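Local atomic coordinates of glycoside Hydrolase (PDB entry 5TA0), a protein that probably hydrolyses agarose-derived galactans as a family GH86 glycoside hydrolase of a human gut bacterium, and binds neoagarooctaose here as an engineered variant. Residues F447-L461 with D499-Y513. Numbering follows the deposited sequence. Where two conformers were deposited one is given.
Sequences FIINNLDFKPVDLNL and DHFTLETEATCVICY
Ile449 pairs with Cys509 and Leu459 with Phe501 where two beta-arches meet: each segment arches from one layer of a beta-sandwich to the other, and the two pair strand by strand, 447-451 antiparallel to 508-513 in one layer and 457-461 antiparallel to 500-503 in the other. Backbone bonds hold each pair, among them Ile449 N to Cys509 O and Leu459 N to Phe501 O.

Between the layers lies an apolar filling. Leu503 CD2 reaches Asn451 CB (3.7 Å) and Ile449 CG2, and Leu461 CD2 meets Ile511 CD1 at 3.6 Å. The hydroxyl of Tyr513 lies at the edge of the Phe447 ring, 3.7 Å from CD2.

Polar pairs line the outward faces. Thr502 OG1 donates to Asp458 OD1 (2.7 Å) on the anti side of the carboxylate. On the other layer, Asn450 ND2 gives a hydrogen to Thr508 OG1 and another to a water shared with Glu506 O; its OD1 bonds Ser352 of helix 340-358.

At the turns, Glu506 OE2, which forms salt bridges with Lys348 and Lys296, comes within 3.4 Å of Phe454 CE1, the carboxylate and ring planes 56° apart. Asn451, its CG anti to the backbone N (chi1 -171°), spans both loops: OD1 accepts from Asp453 N in an Asx turn, and ND2 donates to Lys455 O and, at 2.9 Å and 168°, to Glu504 O, which Ala507 N meets from the opposite face.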
loop_
_atom_site.group_PDB
_atom_site.type_symbol
_atom_site.label_atom_id
_atom_site.label_comp_id
_atom_site.label_asym_id
_atom_site.label_seq_id
_atom_site.Cartn_x
_atom_site.Cartn_y
_atom_site.Cartn_z
ATOM N N PHE A 447 14.727 13.816 6.235
ATOM C CA PHE A 447 15.372 13.211 5.083
ATOM C C PHE A 447 15.344 11.698 5.299
ATOM O O PHE A 447 15.966 11.189 6.251
ATOM C CB PHE A 447 16.800 13.754 5.002
ATOM C CG PHE A 447 17.581 13.387 3.766
ATOM C CD1 PHE A 447 17.011 12.935 2.584
ATOM C CD2 PHE A 447 18.971 13.585 3.795
ATOM C CE1 PHE A 447 17.798 12.656 1.475
ATOM C CE2 PHE A 447 19.739 13.342 2.682
ATOM C CZ PHE A 447 19.159 12.889 1.536
ATOM N N ILE A 448 14.558 10.996 4.478
ATOM C CA ILE A 448 14.336 9.551 4.681
ATOM C C ILE A 448 15.040 8.788 3.595
ATOM O O ILE A 448 14.905 9.104 2.418
ATOM C CB ILE A 448 12.832 9.183 4.671
ATOM C CG1 ILE A 448 12.017 10.073 5.612
ATOM C CG2 ILE A 448 12.635 7.723 5.021
ATOM C CD1 ILE A 448 11.199 11.139 4.926
ATOM N N ILE A 449 15.813 7.765 3.986
ATOM C CA ILE A 449 16.583 6.971 3.040
ATOM C C ILE A 449 16.372 5.503 3.375
ATOM O O ILE A 449 16.461 5.132 4.537
ATOM C CB ILE A 449 18.096 7.329 3.045
ATOM C CG1 ILE A 449 18.286 8.860 3.037
ATOM C CG2 ILE A 449 18.817 6.644 1.900
ATOM C CD1 ILE A 449 19.730 9.317 3.178
ATOM N N ASN A 450 16.092 4.713 2.344
ATOM C CA ASN A 450 15.786 3.283 2.503
ATOM C C ASN A 450 16.633 2.451 1.551
ATOM O O ASN A 450 16.824 2.789 0.404
ATOM C CB ASN A 450 14.293 3.071 2.230
ATOM C CG ASN A 450 13.882 1.605 2.272
ATOM O OD1 ASN A 450 13.745 0.953 1.247
ATOM N ND2 ASN A 450 13.720 1.090 3.469
ATOM N N ASN A 451 17.087 1.306 2.067
ATOM C CA ASN A 451 17.955 0.403 1.330
ATOM C C ASN A 451 17.183 -0.833 0.876
ATOM O O ASN A 451 16.673 -1.560 1.709
ATOM C CB ASN A 451 19.113 0.015 2.265
ATOM C CG ASN A 451 20.213 -0.763 1.568
ATOM O OD1 ASN A 451 20.242 -0.897 0.335
ATOM N ND2 ASN A 451 21.143 -1.297 2.395
ATOM N N LEU A 452 17.134 -1.057 -0.430
ATOM C CA LEU A 452 16.618 -2.281 -1.047
ATOM C C LEU A 452 17.702 -3.349 -1.253
ATOM O O LEU A 452 17.375 -4.492 -1.564
ATOM C CB LEU A 452 15.969 -1.974 -2.395
ATOM C CG LEU A 452 14.678 -1.151 -2.327
ATOM C CD1 LEU A 452 14.355 -0.632 -3.714
ATOM C CD2 LEU A 452 13.495 -1.958 -1.761
ATOM N N ASP A 453 18.977 -2.992 -1.068
ATOM C CA ASP A 453 20.067 -3.961 -1.225
ATOM C C ASP A 453 20.197 -4.822 0.038
ATOM O O ASP A 453 19.713 -4.481 1.118
ATOM C CB ASP A 453 21.380 -3.225 -1.545
ATOM C CG ASP A 453 22.391 -4.075 -2.322
ATOM O OD1 ASP A 453 22.160 -5.287 -2.551
ATOM O OD2 ASP A 453 23.412 -3.473 -2.691
ATOM N N PHE A 454 20.866 -5.964 -0.140
ATOM C CA PHE A 454 21.059 -6.986 0.891
ATOM C C PHE A 454 22.461 -6.937 1.507
ATOM O O PHE A 454 22.984 -7.950 2.000
ATOM C CB PHE A 454 20.736 -8.354 0.293
ATOM C CG PHE A 454 19.357 -8.408 -0.253
ATOM C CD1 PHE A 454 18.277 -8.592 0.589
ATOM C CD2 PHE A 454 19.137 -8.142 -1.570
ATOM C CE1 PHE A 454 16.987 -8.588 0.094
ATOM C CE2 PHE A 454 17.864 -8.120 -2.075
ATOM C CZ PHE A 454 16.785 -8.350 -1.242
ATOM N N LYS A 455 23.033 -5.742 1.523
ATOM C CA LYS A 455 24.273 -5.452 2.211
ATOM C C LYS A 455 24.230 -3.991 2.614
ATOM O O LYS A 455 23.398 -3.237 2.086
ATOM C CB LYS A 455 25.481 -5.695 1.298
ATOM C CG LYS A 455 25.475 -4.917 0.005
ATOM C CD LYS A 455 26.730 -5.233 -0.821
ATOM C CE LYS A 455 26.770 -4.432 -2.115
ATOM N NZ LYS A 455 25.855 -4.944 -3.174
ATOM N N PRO A 456 25.126 -3.579 3.517
ATOM C CA PRO A 456 25.211 -2.160 3.876
ATOM C C PRO A 456 25.667 -1.324 2.696
ATOM O O PRO A 456 26.363 -1.839 1.815
ATOM C CB PRO A 456 26.235 -2.142 5.009
ATOM C CG PRO A 456 26.225 -3.540 5.556
ATOM C CD PRO A 456 26.002 -4.404 4.377
ATOM N N VAL A 457 25.234 -0.061 2.650
ATOM C CA VAL A 457 25.573 0.859 1.580
ATOM C C VAL A 457 26.105 2.144 2.229
ATOM O O VAL A 457 25.458 2.757 3.097
ATOM C CB VAL A 457 24.352 1.140 0.669
ATOM C CG1 VAL A 457 24.701 2.152 -0.417
ATOM C CG2 VAL A 457 23.857 -0.142 0.032
ATOM N N ASP A 458 27.314 2.535 1.819
ATOM C CA ASP A 458 27.926 3.758 2.287
ATOM C C ASP A 458 27.382 4.936 1.475
ATOM O O ASP A 458 27.439 4.931 0.242
ATOM C CB ASP A 458 29.451 3.682 2.110
ATOM C CG ASP A 458 30.101 2.639 2.992
ATOM O OD1 ASP A 458 29.611 2.338 4.104
ATOM O OD2 ASP A 458 31.159 2.124 2.570
ATOM N N LEU A 459 26.854 5.926 2.188
ATOM C CA LEU A 459 26.234 7.078 1.571
ATOM C C LEU A 459 27.065 8.329 1.788
ATOM O O LEU A 459 27.595 8.538 2.889
ATOM C CB LEU A 459 24.849 7.342 2.175
ATOM C CG LEU A 459 23.877 6.173 2.262
ATOM C CD1 LEU A 459 22.602 6.598 2.964
ATOM C CD2 LEU A 459 23.584 5.597 0.894
ATOM N N ASN A 460 27.174 9.141 0.742
ATOM C CA ASN A 460 27.733 10.484 0.840
ATOM C C ASN A 460 26.571 11.462 0.691
ATOM O O ASN A 460 25.914 11.482 -0.348
ATOM C CB ASN A 460 28.790 10.712 -0.250
ATOM C CG ASN A 460 30.026 9.839 -0.069
ATOM O OD1 ASN A 460 30.438 9.528 1.056
ATOM N ND2 ASN A 460 30.626 9.442 -1.182
ATOM N N LEU A 461 26.327 12.246 1.741
ATOM C CA LEU A 461 25.165 13.142 1.837
ATOM C C LEU A 461 25.513 14.580 1.478
ATOM O O LEU A 461 26.494 15.122 2.002
ATOM C CB LEU A 461 24.579 13.144 3.257
ATOM C CG LEU A 461 24.032 11.812 3.802
ATOM C CD1 LEU A 461 25.112 10.824 4.185
ATOM C CD2 LEU A 461 23.142 12.074 5.003
ATOM N N ASP A 499 28.118 14.096 6.900
ATOM C CA ASP A 499 28.541 14.053 5.507
ATOM C C ASP A 499 28.559 12.639 4.930
ATOM O O ASP A 499 28.478 12.474 3.708
ATOM C CB ASP A 499 29.931 14.689 5.353
ATOM C CG ASP A 499 29.936 16.171 5.648
ATOM O OD1 ASP A 499 28.913 16.860 5.419
ATOM O OD2 ASP A 499 30.988 16.656 6.117
ATOM N N HIS A 500 28.692 11.644 5.805
ATOM C CA HIS A 500 28.768 10.237 5.422
ATOM C C HIS A 500 27.942 9.440 6.410
ATOM O O HIS A 500 27.882 9.782 7.597
ATOM C CB HIS A 500 30.214 9.719 5.454
ATOM C CG HIS A 500 31.177 10.574 4.692
ATOM N ND1 HIS A 500 31.273 10.544 3.317
ATOM C CD2 HIS A 500 32.063 11.510 5.111
ATOM C CE1 HIS A 500 32.190 11.412 2.922
ATOM N NE2 HIS A 500 32.683 12.012 3.991
ATOM N N PHE A 501 27.309 8.378 5.906
ATOM C CA PHE A 501 26.499 7.500 6.736
ATOM C C PHE A 501 26.410 6.135 6.057
ATOM O O PHE A 501 26.201 6.059 4.855
ATOM C CB PHE A 501 25.105 8.097 6.906
ATOM C CG PHE A 501 24.193 7.269 7.765
ATOM C CD1 PHE A 501 23.233 6.433 7.193
ATOM C CD2 PHE A 501 24.284 7.326 9.140
ATOM C CE1 PHE A 501 22.399 5.675 7.987
ATOM C CE2 PHE A 501 23.441 6.565 9.940
ATOM C CZ PHE A 501 22.506 5.735 9.351
ATOM N N THR A 502 26.607 5.071 6.832
ATOM C CA THR A 502 26.462 3.710 6.334
ATOM C C THR A 502 25.063 3.218 6.706
ATOM O O THR A 502 24.759 3.025 7.874
ATOM C CB THR A 502 27.522 2.776 6.922
ATOM O OG1 THR A 502 28.810 3.249 6.498
ATOM C CG2 THR A 502 27.342 1.345 6.436
ATOM N N LEU A 503 24.242 3.025 5.677
ATOM C CA LEU A 503 22.887 2.506 5.872
ATOM C C LEU A 503 22.958 0.986 5.830
ATOM O O LEU A 503 23.484 0.404 4.886
ATOM C CB LEU A 503 21.984 3.057 4.775
ATOM C CG LEU A 503 20.499 2.725 4.883
ATOM C CD1 LEU A 503 19.839 3.152 6.171
ATOM C CD2 LEU A 503 19.808 3.376 3.694
ATOM N N GLU A 504 22.443 0.349 6.870
ATOM C CA GLU A 504 22.537 -1.102 7.018
ATOM C C GLU A 504 21.682 -1.868 6.023
ATOM O O GLU A 504 20.890 -1.283 5.282
ATOM C CB GLU A 504 22.225 -1.528 8.448
ATOM C CG GLU A 504 23.423 -1.402 9.390
ATOM C CD GLU A 504 24.576 -2.319 8.998
ATOM O OE1 GLU A 504 25.734 -1.906 9.179
ATOM O OE2 GLU A 504 24.315 -3.407 8.469
ATOM N N THR A 505 21.909 -3.171 5.954
ATOM C CA THR A 505 21.198 -4.075 5.059
ATOM C C THR A 505 19.678 -3.899 5.211
ATOM O O THR A 505 19.142 -4.008 6.308
ATOM C CB THR A 505 21.559 -5.512 5.417
ATOM O OG1 THR A 505 22.973 -5.661 5.248
ATOM C CG2 THR A 505 20.820 -6.506 4.588
ATOM N N GLU A 506 19.010 -3.590 4.105
ATOM C CA GLU A 506 17.533 -3.412 4.114
ATOM C C GLU A 506 17.046 -2.416 5.177
ATOM O O GLU A 506 15.905 -2.502 5.642
ATOM C CB GLU A 506 16.819 -4.770 4.234
ATOM C CG GLU A 506 17.010 -5.676 3.047
ATOM C CD GLU A 506 16.316 -7.002 3.242
ATOM O OE1 GLU A 506 16.846 -7.837 4.028
ATOM O OE2 GLU A 506 15.223 -7.210 2.670
ATOM N N ALA A 507 17.879 -1.446 5.558
ATOM C CA ALA A 507 17.594 -0.573 6.657
ATOM C C ALA A 507 16.960 0.744 6.182
ATOM O O ALA A 507 16.929 1.048 4.977
ATOM C CB ALA A 507 18.872 -0.292 7.464
ATOM N N THR A 508 16.467 1.502 7.148
ATOM C CA THR A 508 15.944 2.849 6.883
ATOM C C THR A 508 16.575 3.807 7.855
ATOM O O THR A 508 16.751 3.465 9.052
ATOM C CB THR A 508 14.405 2.872 7.054
ATOM O OG1 THR A 508 13.819 1.844 6.264
ATOM C CG2 THR A 508 13.799 4.199 6.625
ATOM N N CYS A 509 16.895 5.021 7.399
ATOM C CA CYS A 509 17.180 6.101 8.312
ATOM C C CYS A 509 16.248 7.285 8.058
ATOM O O CYS A 509 15.821 7.521 6.920
ATOM C CB CYS A 509 18.637 6.566 8.256
ATOM S SG CYS A 509 19.221 7.169 6.652
ATOM N N VAL A 510 15.931 7.984 9.139
ATOM C CA VAL A 510 15.229 9.273 9.086
ATOM C C VAL A 510 16.176 10.266 9.760
ATOM O O VAL A 510 16.469 10.128 10.969
ATOM C CB VAL A 510 13.853 9.246 9.784
ATOM C CG1 VAL A 510 13.253 10.654 9.886
ATOM C CG2 VAL A 510 12.903 8.304 9.052
ATOM N N ILE A 511 16.650 11.225 8.969
ATOM C CA ILE A 511 17.601 12.246 9.447
ATOM C C ILE A 511 16.811 13.523 9.624
ATOM O O ILE A 511 16.148 13.992 8.697
ATOM C CB ILE A 511 18.743 12.427 8.446
ATOM C CG1 ILE A 511 19.473 11.096 8.193
ATOM C CG2 ILE A 511 19.731 13.491 8.946
ATOM C CD1 ILE A 511 20.221 11.020 6.901
ATOM N N CYS A 512 16.831 14.058 10.840
ATOM C CA CYS A 512 16.048 15.225 11.201
ATOM C C CYS A 512 16.991 16.422 11.355
ATOM O O CYS A 512 17.788 16.460 12.288
ATOM C CB CYS A 512 15.260 14.970 12.492
ATOM S SG CYS A 512 14.358 13.394 12.529
ATOM N N TYR A 513 16.906 17.366 10.427
ATOM C CA TYR A 513 17.704 18.610 10.505
ATOM C C TYR A 513 16.849 19.662 11.166
ATOM O O TYR A 513 15.701 19.852 10.770
ATOM C CB TYR A 513 18.120 19.088 9.134
ATOM C CG TYR A 513 18.961 18.116 8.332
ATOM C CD1 TYR A 513 20.350 18.172 8.333
ATOM C CD2 TYR A 513 18.372 17.121 7.571
ATOM C CE1 TYR A 513 21.123 17.294 7.595
ATOM C CE2 TYR A 513 19.133 16.229 6.837
ATOM C CZ TYR A 513 20.507 16.310 6.844
ATOM O OH TYR A 513 21.231 15.412 6.110
HETATM O O HOH W 1 13.453 -1.490 4.799
#